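Local coordinates for protein putative lipase (PDB 3BZW) that probably hydrolyses ester bonds of lipid substrates, as a putative lipase of the GDSL family within the SGNH-hydrolase clan, at residues L169-Q182 against Y234-K246. Residues are numbered along the deposited sequence; the frame is centred on the assembly and turned at random.
Sequences LHRSLANFGDKNVQ and YDAGYDRLHPDTK. With ACT (acetate ion), chain G.
N175 N reaches Y238 O (2.8 Å) almost straight, and R240 N donates to L173 O (2.8 Å). S172 N donates to R240 O (3.0 Å) from above that carbonyl's plane. A174 and D239 form a single beta bridge. One water donates to both H170 O and L241 O.

The R240 side chain runs out straight across L173, whose CD2 sits over the centre of one guanidinium face, 3.7 Å from R240 CZ. In the guanidinium plane NE donates to A236 O, which NH2 also reaches weakly, and NH1 donates to a water that also meets S172 OG. Q182, on the second strand of the 174-182 hairpin, accepts R171 NH2 at OE1, on a lone pair in the carbonyl plane, while its NE2 donates to N180 OD1. R171 NH1 is taken by T98 OG1, and L241 CD1 lies over a face of the R171 guanidinium.

D239 is gripped through both oxygens. A chi1 of -168° swings its carboxylate away from its own N: OD1 receives L241 N, an Asx turn, and H242 N, an Asx motif, and OD2 takes H242 ND1 (2.7 Å) on its syn lone pair, in the imidazole plane. Y42 OH also bonds OD2. F176 presents CE1 edge-on to D239 OD2 (3.3 Å), while its CZ meets H242 CE1 (3.4 Å) with the two rings oblique. H242 NE2 donates to acetate O (2.9 Å); the acetate, probably from the crystallisation liquor, is also held by S35 N, G68 N and N99 ND2.

D239 and H242 fit the DxxH motif of SGNH hydrolases, and the acetate site is consistent with an oxyanion hole. The carboxylate thus fixes the imidazole's rotation, NE2 facing the probable active site, with the F176 ring beside both groups.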
loop_
_atom_site.group_PDB
_atom_site.type_symbol
_atom_site.label_atom_id
_atom_site.label_comp_id
_atom_site.label_asym_id
_atom_site.label_seq_id
_atom_site.Cartn_x
_atom_site.Cartn_y
_atom_site.Cartn_z
ATOM N N LEU A 169 13.129 -23.430 16.091
ATOM C CA LEU A 169 12.614 -22.649 17.217
ATOM C C LEU A 169 13.301 -21.293 17.320
ATOM O O LEU A 169 14.405 -21.119 16.810
ATOM C CB LEU A 169 12.852 -23.398 18.533
ATOM C CG LEU A 169 12.321 -24.826 18.647
ATOM C CD1 LEU A 169 12.751 -25.425 19.982
ATOM C CD2 LEU A 169 10.807 -24.816 18.516
ATOM N N HIS A 170 12.640 -20.338 17.974
ATOM C CA HIS A 170 13.242 -19.027 18.183
ATOM C C HIS A 170 14.487 -19.329 19.010
ATOM O O HIS A 170 14.524 -20.320 19.740
ATOM C CB HIS A 170 12.294 -18.094 18.946
ATOM C CG HIS A 170 11.328 -17.367 18.059
ATOM N ND1 HIS A 170 10.215 -17.971 17.515
ATOM C CD2 HIS A 170 11.345 -16.102 17.574
ATOM C CE1 HIS A 170 9.587 -17.110 16.732
ATOM N NE2 HIS A 170 10.252 -15.969 16.750
ATOM N N ARG A 171 15.499 -18.480 18.906
ATOM C CA ARG A 171 16.753 -18.736 19.601
ATOM C C ARG A 171 17.433 -17.478 20.102
ATOM O O ARG A 171 17.325 -16.421 19.487
ATOM C CB ARG A 171 17.699 -19.453 18.644
ATOM C CG ARG A 171 17.803 -18.757 17.290
ATOM C CD ARG A 171 18.815 -19.435 16.389
ATOM N NE ARG A 171 20.170 -19.217 16.875
ATOM C CZ ARG A 171 21.187 -20.037 16.642
ATOM N NH1 ARG A 171 21.005 -21.139 15.925
ATOM N NH2 ARG A 171 22.385 -19.755 17.131
ATOM N N SER A 172 18.154 -17.602 21.212
ATOM C CA SER A 172 18.872 -16.466 21.763
ATOM C C SER A 172 20.361 -16.796 21.867
ATOM O O SER A 172 20.839 -17.740 21.235
ATOM C CB SER A 172 18.300 -16.064 23.126
ATOM O OG SER A 172 18.891 -14.852 23.572
ATOM N N LEU A 173 21.092 -16.027 22.666
ATOM C CA LEU A 173 22.534 -16.215 22.793
ATOM C C LEU A 173 22.996 -17.589 23.265
ATOM O O LEU A 173 22.310 -18.274 24.020
ATOM C CB LEU A 173 23.113 -15.134 23.715
ATOM C CG LEU A 173 22.780 -15.224 25.207
ATOM C CD1 LEU A 173 23.805 -16.103 25.902
ATOM C CD2 LEU A 173 22.794 -13.834 25.819
ATOM N N ALA A 174 24.176 -17.983 22.799
ATOM C CA ALA A 174 24.778 -19.256 23.179
ATOM C C ALA A 174 26.294 -19.088 23.156
ATOM O O ALA A 174 26.860 -18.592 22.183
ATOM C CB ALA A 174 24.356 -20.366 22.218
ATOM N N ASN A 175 26.943 -19.498 24.237
ATOM C CA ASN A 175 28.391 -19.396 24.350
ATOM C C ASN A 175 28.928 -20.746 24.810
ATOM O O ASN A 175 28.761 -21.124 25.968
ATOM C CB ASN A 175 28.749 -18.285 25.348
ATOM C CG ASN A 175 30.232 -18.240 25.676
ATOM O OD1 ASN A 175 31.079 -18.511 24.825
ATOM N ND2 ASN A 175 30.552 -17.877 26.915
ATOM N N PHE A 176 29.565 -21.472 23.894
ATOM C CA PHE A 176 30.101 -22.798 24.199
ATOM C C PHE A 176 31.624 -22.870 24.134
ATOM O O PHE A 176 32.191 -23.916 23.803
ATOM C CB PHE A 176 29.508 -23.829 23.234
ATOM C CG PHE A 176 28.004 -23.835 23.197
ATOM C CD1 PHE A 176 27.268 -24.170 24.331
ATOM C CD2 PHE A 176 27.322 -23.496 22.031
ATOM C CE1 PHE A 176 25.870 -24.164 24.303
ATOM C CE2 PHE A 176 25.925 -23.489 21.993
ATOM C CZ PHE A 176 25.198 -23.823 23.132
ATOM N N GLY A 177 32.290 -21.767 24.451
ATOM C CA GLY A 177 33.739 -21.762 24.407
ATOM C C GLY A 177 34.291 -20.676 23.506
ATOM O O GLY A 177 33.541 -20.028 22.769
ATOM N N ASP A 178 35.606 -20.489 23.556
ATOM C CA ASP A 178 36.284 -19.466 22.763
ATOM C C ASP A 178 36.043 -19.532 21.262
ATOM O O ASP A 178 36.106 -18.512 20.581
ATOM C CB ASP A 178 37.797 -19.517 23.006
ATOM C CG ASP A 178 38.172 -19.256 24.449
ATOM O OD1 ASP A 178 37.616 -18.312 25.053
ATOM O OD2 ASP A 178 39.035 -19.989 24.974
ATOM N N LYS A 179 35.771 -20.721 20.738
ATOM C CA LYS A 179 35.561 -20.867 19.302
ATOM C C LYS A 179 34.117 -21.116 18.872
ATOM O O LYS A 179 33.859 -21.363 17.696
ATOM C CB LYS A 179 36.453 -21.991 18.761
ATOM C CG LYS A 179 37.943 -21.743 18.944
ATOM C CD LYS A 179 38.772 -22.861 18.330
ATOM C CE LYS A 179 40.258 -22.609 18.526
ATOM N NZ LYS A 179 40.588 -22.458 19.969
ATOM N N ASN A 180 33.182 -21.049 19.815
ATOM C CA ASN A 180 31.772 -21.283 19.505
ATOM C C ASN A 180 30.905 -20.270 20.257
ATOM O O ASN A 180 30.464 -20.524 21.377
ATOM C CB ASN A 180 31.384 -22.712 19.912
ATOM C CG ASN A 180 30.036 -23.136 19.356
ATOM O OD1 ASN A 180 29.208 -22.300 18.995
ATOM N ND2 ASN A 180 29.804 -24.446 19.302
ATOM N N VAL A 181 30.672 -19.120 19.632
ATOM C CA VAL A 181 29.869 -18.063 20.235
ATOM C C VAL A 181 28.802 -17.660 19.232
ATOM O O VAL A 181 29.117 -17.251 18.114
ATOM C CB VAL A 181 30.743 -16.843 20.583
ATOM C CG1 VAL A 181 29.891 -15.740 21.214
ATOM C CG2 VAL A 181 31.853 -17.270 21.535
ATOM N N GLN A 182 27.540 -17.767 19.642
ATOM C CA GLN A 182 26.425 -17.464 18.752
ATOM C C GLN A 182 25.537 -16.315 19.233
ATOM O O GLN A 182 24.842 -16.435 20.239
ATOM C CB GLN A 182 25.593 -18.739 18.567
ATOM C CG GLN A 182 26.433 -19.945 18.119
ATOM C CD GLN A 182 25.665 -21.259 18.126
ATOM O OE1 GLN A 182 24.501 -21.314 17.728
ATOM N NE2 GLN A 182 26.328 -22.330 18.558
ATOM N N TYR A 234 18.019 -24.289 28.580
ATOM C CA TYR A 234 19.027 -24.825 29.495
ATOM C C TYR A 234 19.863 -23.949 30.424
ATOM O O TYR A 234 19.957 -24.235 31.618
ATOM C CB TYR A 234 19.991 -25.735 28.730
ATOM C CG TYR A 234 20.649 -26.754 29.632
ATOM C CD1 TYR A 234 19.932 -27.856 30.103
ATOM C CD2 TYR A 234 21.965 -26.588 30.065
ATOM C CE1 TYR A 234 20.506 -28.766 30.988
ATOM C CE2 TYR A 234 22.552 -27.497 30.952
ATOM C CZ TYR A 234 21.814 -28.581 31.408
ATOM O OH TYR A 234 22.382 -29.476 32.287
ATOM N N ASP A 235 20.481 -22.900 29.899
ATOM C CA ASP A 235 21.352 -22.079 30.736
ATOM C C ASP A 235 21.150 -20.586 30.507
ATOM O O ASP A 235 21.569 -20.039 29.489
ATOM C CB ASP A 235 22.808 -22.473 30.455
ATOM C CG ASP A 235 23.779 -21.955 31.507
ATOM O OD1 ASP A 235 23.767 -20.743 31.796
ATOM O OD2 ASP A 235 24.567 -22.767 32.033
ATOM N N ALA A 236 20.505 -19.934 31.468
ATOM C CA ALA A 236 20.230 -18.505 31.380
ATOM C C ALA A 236 21.457 -17.666 31.024
ATOM O O ALA A 236 21.347 -16.658 30.324
ATOM C CB ALA A 236 19.631 -18.013 32.694
ATOM N N GLY A 237 22.629 -18.078 31.485
ATOM C CA GLY A 237 23.815 -17.294 31.194
ATOM C C GLY A 237 24.636 -17.675 29.978
ATOM O O GLY A 237 25.291 -16.816 29.381
ATOM N N TYR A 238 24.592 -18.946 29.586
ATOM C CA TYR A 238 25.406 -19.407 28.467
ATOM C C TYR A 238 24.701 -20.161 27.341
ATOM O O TYR A 238 25.293 -20.376 26.281
ATOM C CB TYR A 238 26.532 -20.294 29.009
ATOM C CG TYR A 238 27.365 -19.627 30.085
ATOM C CD1 TYR A 238 28.503 -18.886 29.762
ATOM C CD2 TYR A 238 26.992 -19.710 31.426
ATOM C CE1 TYR A 238 29.255 -18.242 30.763
ATOM C CE2 TYR A 238 27.727 -19.074 32.424
ATOM C CZ TYR A 238 28.856 -18.345 32.088
ATOM O OH TYR A 238 29.578 -17.725 33.088
ATOM N N ASP A 239 23.459 -20.577 27.558
ATOM C CA ASP A 239 22.762 -21.334 26.526
ATOM C C ASP A 239 21.271 -21.040 26.445
ATOM O O ASP A 239 20.465 -21.662 27.141
ATOM C CB ASP A 239 22.970 -22.836 26.750
ATOM C CG ASP A 239 22.532 -23.668 25.556
ATOM O OD1 ASP A 239 21.841 -23.120 24.669
ATOM O OD2 ASP A 239 22.873 -24.869 25.506
ATOM N N ARG A 240 20.917 -20.092 25.584
ATOM C CA ARG A 240 19.528 -19.714 25.373
ATOM C C ARG A 240 19.109 -20.232 24.000
ATOM O O ARG A 240 18.214 -19.679 23.357
ATOM C CB ARG A 240 19.377 -18.190 25.443
ATOM C CG ARG A 240 19.863 -17.597 26.755
ATOM C CD ARG A 240 19.582 -16.107 26.847
ATOM N NE ARG A 240 20.250 -15.518 28.005
ATOM C CZ ARG A 240 20.175 -14.237 28.341
ATOM N NH1 ARG A 240 19.453 -13.398 27.608
ATOM N NH2 ARG A 240 20.829 -13.793 29.409
ATOM N N LEU A 241 19.779 -21.300 23.568
ATOM C CA LEU A 241 19.515 -21.941 22.278
ATOM C C LEU A 241 18.837 -23.297 22.470
ATOM O O LEU A 241 17.802 -23.577 21.867
ATOM C CB LEU A 241 20.828 -22.135 21.502
ATOM C CG LEU A 241 20.830 -23.085 20.293
ATOM C CD1 LEU A 241 19.919 -22.537 19.194
ATOM C CD2 LEU A 241 22.255 -23.248 19.770
ATOM N N HIS A 242 19.419 -24.136 23.320
ATOM C CA HIS A 242 18.854 -25.459 23.562
ATOM C C HIS A 242 17.813 -25.485 24.676
ATOM O O HIS A 242 18.062 -25.026 25.793
ATOM C CB HIS A 242 19.963 -26.461 23.892
ATOM C CG HIS A 242 21.056 -26.514 22.869
ATOM N ND1 HIS A 242 22.336 -26.072 23.123
ATOM C CD2 HIS A 242 21.063 -26.978 21.597
ATOM C CE1 HIS A 242 23.087 -26.266 22.054
ATOM N NE2 HIS A 242 22.339 -26.815 21.114
ATOM N N PRO A 243 16.622 -26.020 24.378
ATOM C CA PRO A 243 15.558 -26.101 25.379
ATOM C C PRO A 243 15.957 -27.056 26.508
ATOM O O PRO A 243 16.728 -28.002 26.288
ATOM C CB PRO A 243 14.379 -26.651 24.579
ATOM C CG PRO A 243 14.635 -26.142 23.193
ATOM C CD PRO A 243 16.114 -26.376 23.042
ATOM N N ASP A 244 15.459 -26.804 27.714
ATOM C CA ASP A 244 15.742 -27.715 28.815
ATOM C C ASP A 244 14.585 -28.705 28.803
ATOM O O ASP A 244 13.745 -28.662 27.900
ATOM C CB ASP A 244 15.823 -26.986 30.165
ATOM C CG ASP A 244 14.613 -26.119 30.456
ATOM O OD1 ASP A 244 13.550 -26.298 29.822
ATOM O OD2 ASP A 244 14.729 -25.251 31.354
ATOM N N THR A 245 14.537 -29.596 29.786
ATOM C CA THR A 245 13.471 -30.585 29.840
ATOM C C THR A 245 12.092 -29.927 29.809
ATOM O O THR A 245 11.194 -30.394 29.099
ATOM C CB THR A 245 13.614 -31.473 31.099
ATOM O OG1 THR A 245 14.744 -32.341 30.932
ATOM C CG2 THR A 245 12.358 -32.309 31.318
ATOM N N LYS A 246 11.923 -28.841 30.561
ATOM C CA LYS A 246 10.637 -28.145 30.592
ATOM C C LYS A 246 10.254 -27.698 29.180
ATOM O O LYS A 246 9.091 -27.795 28.789
ATOM C CB LYS A 246 10.705 -26.938 31.541
ATOM C CG LYS A 246 9.345 -26.289 31.844
ATOM C CD LYS A 246 9.484 -25.161 32.864
ATOM C CE LYS A 246 8.128 -24.570 33.243
ATOM N NZ LYS A 246 7.263 -25.559 33.952
HETATM C C ACT G . 22.490 -27.591 17.611
HETATM O O ACT G . 23.285 -27.174 18.435
HETATM O OXT ACT G . 22.783 -28.549 16.916
HETATM C CH3 ACT G . 21.141 -26.935 17.463
HETATM O O HOH W 1 16.288 -22.607 19.788
HETATM O O HOH W 2 17.408 -13.716 25.546
#